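PDB 3GWZ: mitomycin biosynthesis 6-O-methyltransferase from Streptomyces lavendulae, which transfers the methyl group of S-adenosyl-L-methionine to the 6-hydroxyl of demethylated mitomycins A and B, forming the quinone methoxy group of these antitumour compounds. Local coordinates for residues G259-D267 and W281-R292; L303-D311 and A332-A340. All blocks are in the same frame, centred on the assembly; numbering follows the deposited sequence.

Interaction 1 (G259-D267 and W281-R292). With SAH (S-adenosyl-L-homocysteine), chain G.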
loop_
_atom_site.group_PDB
_atom_site.type_symbol
_atom_site.label_atom_id
_atom_site.label_comp_id
_atom_site.label_asym_id
_atom_site.label_seq_id
_atom_site.Cartn_x
_atom_site.Cartn_y
_atom_site.Cartn_z
ATOM N N GLY A 259 0.385 -7.079 -33.277
ATOM C CA GLY A 259 0.733 -7.987 -34.353
ATOM C C GLY A 259 1.198 -9.348 -33.876
ATOM O O GLY A 259 1.071 -9.689 -32.701
ATOM N N ASP A 260 1.739 -10.120 -34.809
ATOM C CA ASP A 260 2.111 -11.505 -34.574
ATOM C C ASP A 260 3.500 -11.685 -35.155
ATOM O O ASP A 260 3.686 -11.558 -36.375
ATOM C CB ASP A 260 1.102 -12.419 -35.288
ATOM C CG ASP A 260 1.459 -13.893 -35.195
ATOM O OD1 ASP A 260 2.571 -14.229 -34.731
ATOM O OD2 ASP A 260 0.617 -14.722 -35.604
ATOM N N PHE A 261 4.488 -11.965 -34.304
ATOM C CA PHE A 261 5.870 -12.037 -34.799
ATOM C C PHE A 261 6.153 -13.231 -35.723
ATOM O O PHE A 261 7.245 -13.341 -36.297
ATOM C CB PHE A 261 6.926 -11.893 -33.677
ATOM C CG PHE A 261 6.729 -12.827 -32.500
ATOM C CD1 PHE A 261 6.621 -14.195 -32.685
ATOM C CD2 PHE A 261 6.703 -12.330 -31.205
ATOM C CE1 PHE A 261 6.455 -15.054 -31.599
ATOM C CE2 PHE A 261 6.546 -13.186 -30.114
ATOM C CZ PHE A 261 6.417 -14.548 -30.315
ATOM N N PHE A 262 5.171 -14.107 -35.901
ATOM C CA PHE A 262 5.311 -15.167 -36.905
ATOM C C PHE A 262 4.939 -14.652 -38.293
ATOM O O PHE A 262 5.223 -15.298 -39.303
ATOM C CB PHE A 262 4.443 -16.376 -36.573
ATOM C CG PHE A 262 4.955 -17.191 -35.427
ATOM C CD1 PHE A 262 6.087 -17.976 -35.569
ATOM C CD2 PHE A 262 4.291 -17.181 -34.209
ATOM C CE1 PHE A 262 6.558 -18.739 -34.499
ATOM C CE2 PHE A 262 4.752 -17.934 -33.147
ATOM C CZ PHE A 262 5.883 -18.711 -33.290
ATOM N N GLU A 263 4.299 -13.489 -38.332
ATOM C CA GLU A 263 3.804 -12.929 -39.583
ATOM C C GLU A 263 4.469 -11.602 -39.904
ATOM O O GLU A 263 4.661 -11.269 -41.071
ATOM C CB GLU A 263 2.289 -12.736 -39.518
ATOM C CG GLU A 263 1.497 -14.025 -39.303
ATOM C CD GLU A 263 1.887 -15.147 -40.266
ATOM O OE1 GLU A 263 2.236 -14.858 -41.434
ATOM O OE2 GLU A 263 1.838 -16.327 -39.851
ATOM N N THR A 264 4.832 -10.851 -38.867
ATOM C CA THR A 264 5.285 -9.476 -39.046
ATOM C C THR A 264 6.486 -9.100 -38.189
ATOM O O THR A 264 6.497 -9.337 -36.979
ATOM C CB THR A 264 4.149 -8.494 -38.708
ATOM O OG1 THR A 264 2.989 -8.821 -39.483
ATOM C CG2 THR A 264 4.568 -7.056 -38.987
ATOM N N ILE A 265 7.496 -8.511 -38.825
ATOM C CA ILE A 265 8.572 -7.822 -38.120
ATOM C C ILE A 265 8.834 -6.526 -38.872
ATOM O O ILE A 265 9.144 -6.567 -40.057
ATOM C CB ILE A 265 9.883 -8.632 -38.119
ATOM C CG1 ILE A 265 9.694 -9.986 -37.429
ATOM C CG2 ILE A 265 10.988 -7.844 -37.435
ATOM C CD1 ILE A 265 9.536 -9.892 -35.926
ATOM N N PRO A 266 8.697 -5.372 -38.197
ATOM C CA PRO A 266 8.925 -4.085 -38.869
ATOM C C PRO A 266 10.280 -4.049 -39.559
ATOM O O PRO A 266 11.303 -4.394 -38.962
ATOM C CB PRO A 266 8.907 -3.078 -37.719
ATOM C CG PRO A 266 8.044 -3.720 -36.683
ATOM C CD PRO A 266 8.290 -5.200 -36.795
ATOM N N ASP A 267 10.283 -3.605 -40.809
ATOM C CA ASP A 267 11.479 -3.643 -41.627
ATOM C C ASP A 267 12.421 -2.453 -41.394
ATOM O O ASP A 267 11.985 -1.324 -41.152
ATOM C CB ASP A 267 11.076 -3.738 -43.105
ATOM C CG ASP A 267 12.265 -3.722 -44.034
ATOM O OD1 ASP A 267 13.030 -4.712 -44.045
ATOM O OD2 ASP A 267 12.433 -2.718 -44.760
ATOM N N TRP A 281 9.700 -21.149 -27.290
ATOM C CA TRP A 281 9.411 -21.829 -28.560
ATOM C C TRP A 281 10.360 -22.981 -28.898
ATOM O O TRP A 281 11.536 -22.951 -28.535
ATOM C CB TRP A 281 9.402 -20.797 -29.703
ATOM C CG TRP A 281 8.409 -19.685 -29.455
ATOM C CD1 TRP A 281 8.675 -18.426 -28.968
ATOM C CD2 TRP A 281 6.991 -19.751 -29.640
ATOM N NE1 TRP A 281 7.501 -17.711 -28.848
ATOM C CE2 TRP A 281 6.456 -18.502 -29.255
ATOM C CE3 TRP A 281 6.115 -20.751 -30.089
ATOM C CZ2 TRP A 281 5.092 -18.229 -29.312
ATOM C CZ3 TRP A 281 4.771 -20.473 -30.156
ATOM C CH2 TRP A 281 4.267 -19.226 -29.767
ATOM N N ASP A 282 9.852 -23.992 -29.605
ATOM C CA ASP A 282 10.720 -25.087 -30.056
ATOM C C ASP A 282 11.603 -24.634 -31.218
ATOM O O ASP A 282 11.469 -23.509 -31.707
ATOM C CB ASP A 282 9.929 -26.369 -30.397
ATOM C CG ASP A 282 9.011 -26.207 -31.606
ATOM O OD1 ASP A 282 9.229 -25.308 -32.441
ATOM O OD2 ASP A 282 8.052 -26.998 -31.716
ATOM N N ASP A 283 12.516 -25.501 -31.650
ATOM C CA ASP A 283 13.502 -25.115 -32.660
ATOM C C ASP A 283 12.858 -24.608 -33.944
ATOM O O ASP A 283 13.243 -23.563 -34.466
ATOM C CB ASP A 283 14.451 -26.280 -32.971
ATOM C CG ASP A 283 15.406 -26.580 -31.830
ATOM O OD1 ASP A 283 15.408 -25.836 -30.821
ATOM O OD2 ASP A 283 16.157 -27.570 -31.938
ATOM N N ASP A 284 11.882 -25.351 -34.456
ATOM C CA ASP A 284 11.191 -24.953 -35.680
ATOM C C ASP A 284 10.610 -23.542 -35.563
ATOM O O ASP A 284 10.784 -22.704 -36.454
ATOM C CB ASP A 284 10.083 -25.956 -36.025
ATOM C CG ASP A 284 10.632 -27.287 -36.537
ATOM O OD1 ASP A 284 11.838 -27.354 -36.872
ATOM O OD2 ASP A 284 9.854 -28.267 -36.608
ATOM N N ASP A 285 9.922 -23.274 -34.460
ATOM C CA ASP A 285 9.289 -21.975 -34.299
ATOM C C ASP A 285 10.318 -20.869 -34.081
ATOM O O ASP A 285 10.101 -19.746 -34.509
ATOM C CB ASP A 285 8.248 -21.994 -33.186
ATOM C CG ASP A 285 6.991 -22.736 -33.586
ATOM O OD1 ASP A 285 6.685 -22.772 -34.795
ATOM O OD2 ASP A 285 6.316 -23.286 -32.694
ATOM N N VAL A 286 11.440 -21.182 -33.438
ATOM C CA VAL A 286 12.490 -20.176 -33.283
ATOM C C VAL A 286 13.076 -19.805 -34.642
ATOM O O VAL A 286 13.336 -18.635 -34.924
ATOM C CB VAL A 286 13.629 -20.645 -32.360
ATOM C CG1 VAL A 286 14.847 -19.727 -32.530
ATOM C CG2 VAL A 286 13.161 -20.663 -30.907
ATOM N N VAL A 287 13.286 -20.804 -35.489
ATOM C CA VAL A 287 13.814 -20.526 -36.819
ATOM C C VAL A 287 12.842 -19.668 -37.623
ATOM O O VAL A 287 13.257 -18.757 -38.340
ATOM C CB VAL A 287 14.192 -21.827 -37.574
ATOM C CG1 VAL A 287 14.395 -21.557 -39.068
ATOM C CG2 VAL A 287 15.445 -22.438 -36.959
ATOM N N ARG A 288 11.547 -19.940 -37.489
ATOM C CA ARG A 288 10.536 -19.121 -38.157
ATOM C C ARG A 288 10.678 -17.662 -37.743
ATOM O O ARG A 288 10.677 -16.759 -38.584
ATOM C CB ARG A 288 9.116 -19.611 -37.839
ATOM C CG ARG A 288 8.758 -20.967 -38.437
ATOM C CD ARG A 288 7.416 -21.469 -37.882
ATOM N NE ARG A 288 6.302 -20.667 -38.374
ATOM C CZ ARG A 288 5.115 -20.572 -37.779
ATOM N NH1 ARG A 288 4.865 -21.231 -36.650
ATOM N NH2 ARG A 288 4.173 -19.812 -38.320
ATOM N N ILE A 289 10.795 -17.425 -36.441
ATOM C CA ILE A 289 10.920 -16.060 -35.943
ATOM C C ILE A 289 12.208 -15.413 -36.447
ATOM O O ILE A 289 12.191 -14.295 -36.961
ATOM C CB ILE A 289 10.870 -16.009 -34.385
ATOM C CG1 ILE A 289 9.503 -16.471 -33.885
ATOM C CG2 ILE A 289 11.141 -14.597 -33.886
ATOM C CD1 ILE A 289 9.502 -16.901 -32.413
ATOM N N LEU A 290 13.317 -16.134 -36.321
ATOM C CA LEU A 290 14.630 -15.595 -36.652
ATOM C C LEU A 290 14.723 -15.247 -38.133
ATOM O O LEU A 290 15.323 -14.237 -38.517
ATOM C CB LEU A 290 15.721 -16.603 -36.287
ATOM C CG LEU A 290 15.946 -16.809 -34.790
ATOM C CD1 LEU A 290 17.006 -17.884 -34.553
ATOM C CD2 LEU A 290 16.345 -15.482 -34.139
ATOM N N ARG A 291 14.136 -16.098 -38.963
ATOM C CA ARG A 291 14.192 -15.884 -40.405
ATOM C C ARG A 291 13.433 -14.616 -40.791
ATOM O O ARG A 291 13.896 -13.845 -41.632
ATOM C CB ARG A 291 13.668 -17.108 -41.167
ATOM C CG ARG A 291 14.693 -18.236 -41.275
ATOM C CD ARG A 291 14.162 -19.454 -42.026
ATOM N NE ARG A 291 15.168 -20.516 -42.089
ATOM C CZ ARG A 291 14.927 -21.767 -42.474
ATOM N NH1 ARG A 291 13.703 -22.136 -42.838
ATOM N NH2 ARG A 291 15.912 -22.656 -42.492
ATOM N N ARG A 292 12.280 -14.388 -40.167
ATOM C CA ARG A 292 11.538 -13.163 -40.431
ATOM C C ARG A 292 12.296 -11.937 -39.923
ATOM O O ARG A 292 12.247 -10.870 -40.533
ATOM C CB ARG A 292 10.126 -13.213 -39.845
ATOM C CG ARG A 292 9.246 -12.073 -40.366
ATOM C CD ARG A 292 7.776 -12.282 -40.064
ATOM N NE ARG A 292 7.252 -13.511 -40.657
ATOM C CZ ARG A 292 6.833 -13.619 -41.914
ATOM N NH1 ARG A 292 6.887 -12.573 -42.728
ATOM N NH2 ARG A 292 6.360 -14.777 -42.358
HETATM N N SAH G . 9.779 -9.386 -23.768
HETATM C CA SAH G . 8.902 -9.322 -22.549
HETATM C CB SAH G . 7.852 -10.449 -22.475
HETATM C CG SAH G . 8.391 -11.892 -22.472
HETATM S SD SAH G . 7.079 -13.087 -22.253
HETATM C C SAH G . 9.760 -9.357 -21.317
HETATM O O SAH G . 9.286 -9.007 -20.231
HETATM O OXT SAH G . 10.943 -9.722 -21.373
HETATM C "C5'" SAH G . 6.809 -13.555 -23.951
HETATM C "C4'" SAH G . 5.877 -12.597 -24.722
HETATM O "O4'" SAH G . 5.617 -13.035 -26.076
HETATM C "C3'" SAH G . 4.494 -12.352 -24.108
HETATM O "O3'" SAH G . 4.402 -10.977 -23.701
HETATM C "C2'" SAH G . 3.483 -12.628 -25.224
HETATM O "O2'" SAH G . 2.434 -11.655 -25.310
HETATM C "C1'" SAH G . 4.332 -12.508 -26.468
HETATM N N9 SAH G . 3.862 -13.305 -27.623
HETATM C C8 SAH G . 3.541 -14.618 -27.617
HETATM N N7 SAH G . 3.185 -15.027 -28.861
HETATM C C5 SAH G . 3.298 -13.954 -29.680
HETATM C C6 SAH G . 3.093 -13.689 -31.118
HETATM N N6 SAH G . 2.685 -14.704 -31.917
HETATM N N1 SAH G . 3.315 -12.429 -31.579
HETATM C C2 SAH G . 3.719 -11.441 -30.766
HETATM N N3 SAH G . 3.930 -11.612 -29.444
HETATM C C4 SAH G . 3.742 -12.823 -28.862
HETATM O O HOH W 1 8.094 -15.171 -38.477
#
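The ring of Phe262 points its edge at the face of the Trp281 six-membered ring, an edge-to-face pair with planes at 88° and Phe262 CE2 3.7 Å from Trp281 CH2. With Phe261 they form an aromatic cluster that lines the adenine end of the cofactor pocket in the Rossmann-like methyltransferase domain. One Phe262 face carries the Arg288 guanidinium, nearly parallel to it, with Arg288 CZ 3.5 Å from Phe262 CD1. Phe261 CD1 lies over the opposite face, toward the rim. The Trp281 edge faces the adenine N7 of S-adenosyl-L-homocysteine. Phe261 lays one face on the adenine six-membered ring and meets Trp281 obliquely. Phe261 CG stands between its backbone N and carbonyl carbon (chi1 52°), which brings the ring over the base. Its backbone N donates to adenine N1, while Asp260 OD1 accepts from N6 at 2.9 Å. The same OD1 receives Phe262 N, closing an Asx turn.

Ile289 of helix 283-296 reaches both phenylalanines. Arg288 forms a salt bridge to Asp285 OD1, which lies in the guanidinium plane. Arg292 CG packs on Ile265 CG1. The one N-H of Arg292 NE is shared between Phe262 O (weak, 3.0 Å, 124°) and a water that bridges Phe261 O and Arg288 O.

Interaction 2 (L303-D311 and A332-A340)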
loop_
_atom_site.group_PDB
_atom_site.type_symbol
_atom_site.label_atom_id
_atom_site.label_comp_id
_atom_site.label_asym_id
_atom_site.label_seq_id
_atom_site.Cartn_x
_atom_site.Cartn_y
_atom_site.Cartn_z
ATOM N N LEU A 303 20.780 -7.561 -33.953
ATOM C CA LEU A 303 19.726 -8.213 -33.187
ATOM C C LEU A 303 20.291 -8.598 -31.832
ATOM O O LEU A 303 21.381 -9.178 -31.757
ATOM C CB LEU A 303 19.230 -9.469 -33.907
ATOM C CG LEU A 303 18.366 -10.437 -33.089
ATOM C CD1 LEU A 303 17.084 -9.761 -32.631
ATOM C CD2 LEU A 303 18.039 -11.681 -33.912
ATOM N N LEU A 304 19.572 -8.246 -30.769
ATOM C CA LEU A 304 19.946 -8.663 -29.425
ATOM C C LEU A 304 18.975 -9.719 -28.916
ATOM O O LEU A 304 17.844 -9.410 -28.551
ATOM C CB LEU A 304 19.944 -7.483 -28.450
ATOM C CG LEU A 304 20.741 -6.240 -28.856
ATOM C CD1 LEU A 304 20.720 -5.217 -27.721
ATOM C CD2 LEU A 304 22.172 -6.611 -29.233
ATOM N N VAL A 305 19.418 -10.968 -28.898
ATOM C CA VAL A 305 18.651 -12.001 -28.246
ATOM C C VAL A 305 19.005 -11.940 -26.762
ATOM O O VAL A 305 20.148 -12.140 -26.377
ATOM C CB VAL A 305 18.951 -13.395 -28.830
ATOM C CG1 VAL A 305 18.325 -14.471 -27.942
ATOM C CG2 VAL A 305 18.397 -13.494 -30.241
ATOM N N ILE A 306 18.020 -11.619 -25.932
ATOM C CA ILE A 306 18.261 -11.454 -24.506
ATOM C C ILE A 306 17.532 -12.558 -23.758
ATOM O O ILE A 306 16.307 -12.564 -23.678
ATOM C CB ILE A 306 17.806 -10.059 -24.038
ATOM C CG1 ILE A 306 18.519 -8.989 -24.878
ATOM C CG2 ILE A 306 18.085 -9.865 -22.550
ATOM C CD1 ILE A 306 17.954 -7.587 -24.719
ATOM N N ASP A 307 18.277 -13.523 -23.243
ATOM C CA ASP A 307 17.608 -14.665 -22.628
ATOM C C ASP A 307 18.485 -15.371 -21.609
ATOM O O ASP A 307 19.642 -14.995 -21.392
ATOM C CB ASP A 307 17.098 -15.643 -23.701
ATOM C CG ASP A 307 15.626 -16.017 -23.503
ATOM O OD1 ASP A 307 15.201 -16.159 -22.335
ATOM O OD2 ASP A 307 14.892 -16.167 -24.511
ATOM N N ASN A 308 17.904 -16.368 -20.953
ATOM C CA ASN A 308 18.629 -17.177 -19.997
ATOM C C ASN A 308 19.492 -18.152 -20.788
ATOM O O ASN A 308 18.981 -18.885 -21.628
ATOM C CB ASN A 308 17.640 -17.917 -19.089
ATOM C CG ASN A 308 16.643 -16.972 -18.417
ATOM O OD1 ASN A 308 17.017 -15.907 -17.933
ATOM N ND2 ASN A 308 15.370 -17.359 -18.392
ATOM N N LEU A 309 20.797 -18.141 -20.556
ATOM C CA LEU A 309 21.669 -19.079 -21.253
ATOM C C LEU A 309 22.147 -20.186 -20.329
ATOM O O LEU A 309 22.572 -19.927 -19.207
ATOM C CB LEU A 309 22.868 -18.371 -21.893
ATOM C CG LEU A 309 22.691 -18.043 -23.381
ATOM C CD1 LEU A 309 21.448 -17.212 -23.589
ATOM C CD2 LEU A 309 23.907 -17.328 -23.932
ATOM N N ILE A 310 22.074 -21.417 -20.822
ATOM C CA ILE A 310 22.568 -22.582 -20.098
ATOM C C ILE A 310 24.064 -22.734 -20.331
ATOM O O ILE A 310 24.505 -22.874 -21.476
ATOM C CB ILE A 310 21.899 -23.862 -20.610
ATOM C CG1 ILE A 310 20.389 -23.799 -20.371
ATOM C CG2 ILE A 310 22.543 -25.108 -19.968
ATOM C CD1 ILE A 310 20.025 -23.720 -18.908
ATOM N N ASP A 311 24.835 -22.689 -19.251
ATOM C CA ASP A 311 26.267 -22.924 -19.334
ATOM C C ASP A 311 26.612 -24.285 -18.741
ATOM O O ASP A 311 25.748 -25.159 -18.620
ATOM C CB ASP A 311 27.062 -21.800 -18.656
ATOM C CG ASP A 311 26.772 -21.682 -17.173
ATOM O OD1 ASP A 311 26.205 -22.629 -16.587
ATOM O OD2 ASP A 311 27.118 -20.636 -16.586
ATOM N N ALA A 332 12.007 -24.158 -23.539
ATOM C CA ALA A 332 13.247 -24.699 -23.002
ATOM C C ALA A 332 14.314 -23.623 -23.069
ATOM O O ALA A 332 14.337 -22.827 -24.006
ATOM C CB ALA A 332 13.700 -25.914 -23.812
ATOM N N GLU A 333 15.197 -23.604 -22.080
ATOM C CA GLU A 333 16.366 -22.734 -22.121
ATOM C C GLU A 333 17.397 -23.393 -23.010
ATOM O O GLU A 333 17.420 -24.625 -23.141
ATOM C CB GLU A 333 16.945 -22.519 -20.717
ATOM C CG GLU A 333 15.931 -22.043 -19.674
ATOM C CD GLU A 333 15.504 -20.588 -19.858
ATOM O OE1 GLU A 333 15.695 -20.030 -20.963
ATOM O OE2 GLU A 333 14.962 -20.001 -18.891
ATOM N N ARG A 334 18.252 -22.575 -23.615
ATOM C CA ARG A 334 19.263 -23.061 -24.539
ATOM C C ARG A 334 20.649 -22.532 -24.159
ATOM O O ARG A 334 20.767 -21.509 -23.477
ATOM C CB ARG A 334 18.924 -22.616 -25.965
ATOM C CG ARG A 334 17.787 -23.402 -26.632
ATOM C CD ARG A 334 17.383 -22.719 -27.940
ATOM N NE ARG A 334 16.280 -23.397 -28.605
ATOM C CZ ARG A 334 15.011 -23.004 -28.542
ATOM N NH1 ARG A 334 14.675 -21.917 -27.842
ATOM N NH2 ARG A 334 14.078 -23.692 -29.193
ATOM N N SER A 335 21.685 -23.245 -24.593
ATOM C CA SER A 335 23.063 -22.765 -24.493
ATOM C C SER A 335 23.335 -21.823 -25.660
ATOM O O SER A 335 22.563 -21.777 -26.616
ATOM C CB SER A 335 24.043 -23.937 -24.559
ATOM O OG SER A 335 24.121 -24.448 -25.878
ATOM N N GLU A 336 24.426 -21.069 -25.592
ATOM C CA GLU A 336 24.770 -20.191 -26.707
ATOM C C GLU A 336 24.988 -20.978 -28.003
ATOM O O GLU A 336 24.594 -20.529 -29.065
ATOM C CB GLU A 336 25.995 -19.329 -26.382
ATOM C CG GLU A 336 26.317 -18.297 -27.448
ATOM C CD GLU A 336 27.478 -17.384 -27.067
ATOM O OE1 GLU A 336 27.562 -16.962 -25.891
ATOM O OE2 GLU A 336 28.303 -17.083 -27.955
ATOM N N SER A 337 25.606 -22.153 -27.911
ATOM C CA SER A 337 25.866 -22.955 -29.104
ATOM C C SER A 337 24.572 -23.477 -29.716
ATOM O O SER A 337 24.445 -23.587 -30.938
ATOM C CB SER A 337 26.819 -24.120 -28.805
ATOM O OG SER A 337 26.254 -25.034 -27.886
ATOM N N GLU A 338 23.607 -23.806 -28.870
ATOM C CA GLU A 338 22.291 -24.174 -29.374
ATOM C C GLU A 338 21.625 -23.013 -30.115
ATOM O O GLU A 338 21.059 -23.198 -31.195
ATOM C CB GLU A 338 21.415 -24.728 -28.240
ATOM C CG GLU A 338 21.752 -26.187 -27.929
ATOM C CD GLU A 338 21.185 -26.673 -26.605
ATOM O OE1 GLU A 338 20.791 -25.837 -25.766
ATOM O OE2 GLU A 338 21.144 -27.900 -26.404
ATOM N N PHE A 339 21.699 -21.808 -29.551
ATOM C CA PHE A 339 21.158 -20.648 -30.245
ATOM C C PHE A 339 21.905 -20.435 -31.568
ATOM O O PHE A 339 21.289 -20.177 -32.604
ATOM C CB PHE A 339 21.260 -19.381 -29.388
ATOM C CG PHE A 339 20.062 -19.134 -28.509
ATOM C CD1 PHE A 339 18.790 -19.026 -29.054
ATOM C CD2 PHE A 339 20.213 -18.996 -27.138
ATOM C CE1 PHE A 339 17.687 -18.800 -28.237
ATOM C CE2 PHE A 339 19.115 -18.761 -26.320
ATOM C CZ PHE A 339 17.856 -18.660 -26.872
ATOM N N ALA A 340 23.231 -20.547 -31.520
ATOM C CA ALA A 340 24.072 -20.290 -32.693
ATOM C C ALA A 340 23.696 -21.196 -33.858
ATOM O O ALA A 340 23.674 -20.761 -35.009
ATOM C CB ALA A 340 25.547 -20.454 -32.337
HETATM O O HOH W 2 17.222 -19.687 -23.166
HETATM O O HOH W 3 26.010 -21.180 -23.105
#
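Asn308 and Glu333 meet through their polar ends at the C-terminal part of strand 302-308 of the Rossmann-like sheet. Beyond it the chain runs beside the approach to helix 336-344. Asn308 ND2 donates to Glu333 OE2 at 2.7 Å, on the syn side of the carboxylate but 30° out of its plane. The amide and carboxylate planes stand 74° apart. Glu333 bends at its second torsion (chi2 -73°), which turns the carboxylate back over Asn308 CB. Asn308 binds substrate, so Glu333 probably helps to fix its amide. The other oxygen, OE1, is hydrogen-bonded to ND1 of His279, the inferred proton acceptor. Asp307 OD1 is 4.1 Å from Glu333 OE1. It is bonded to His276, and Asp307 OD2 has a weak bond from His279 N.

One backbone bond crosses: Ile310 N donates to Arg334 O at 3.0 Å. Two waters join the segments further: one lies between Asn308 O, Glu333 OE1 and Arg334 N, the other links Ile310 O and Glu336 N.

Val305 CG1 sits over one face of the Phe339 ring, and Leu309 CD1 meets that ring obliquely at Phe339 CE2, 3.9 Å away. The second branch of Leu309, CD2, touches Glu336 CB. The Ile310 and Glu333 side chains cross at about a right angle, with Ile310 CG1 3.7 Å from Glu333 CB. Ile310 also packs on Arg93 of the second subunit.

Ser335 is the N-cap of helix 336-344. Its backbone N donates to Glu338 OE1 at 3.0 Å, and its CB lies 3.3 Å from Ile310 O.

In the fold
Interactions 1 and 2 follow in series along the chain, with centres about 16 Å apart in the same methyltransferase domain. Helix 283-296, which carries most of 281-292, is followed in the chain by strand 302-308. That strand lies between 271-275 and 361-368 in the seven-stranded mixed sheet. Interaction 1 is at the adenine end of the cofactor site; interaction 2 is beside His279 and the substrate-binding Asn308. Arg334 joins them: its NH2 forms a salt bridge with Asp283 OD1 and a probable hydrogen bond with Trp281 O. Helix 336-344 also packs on helix 283-296 through Leu342. The cofactor wall and the substrate side are thus physically connected.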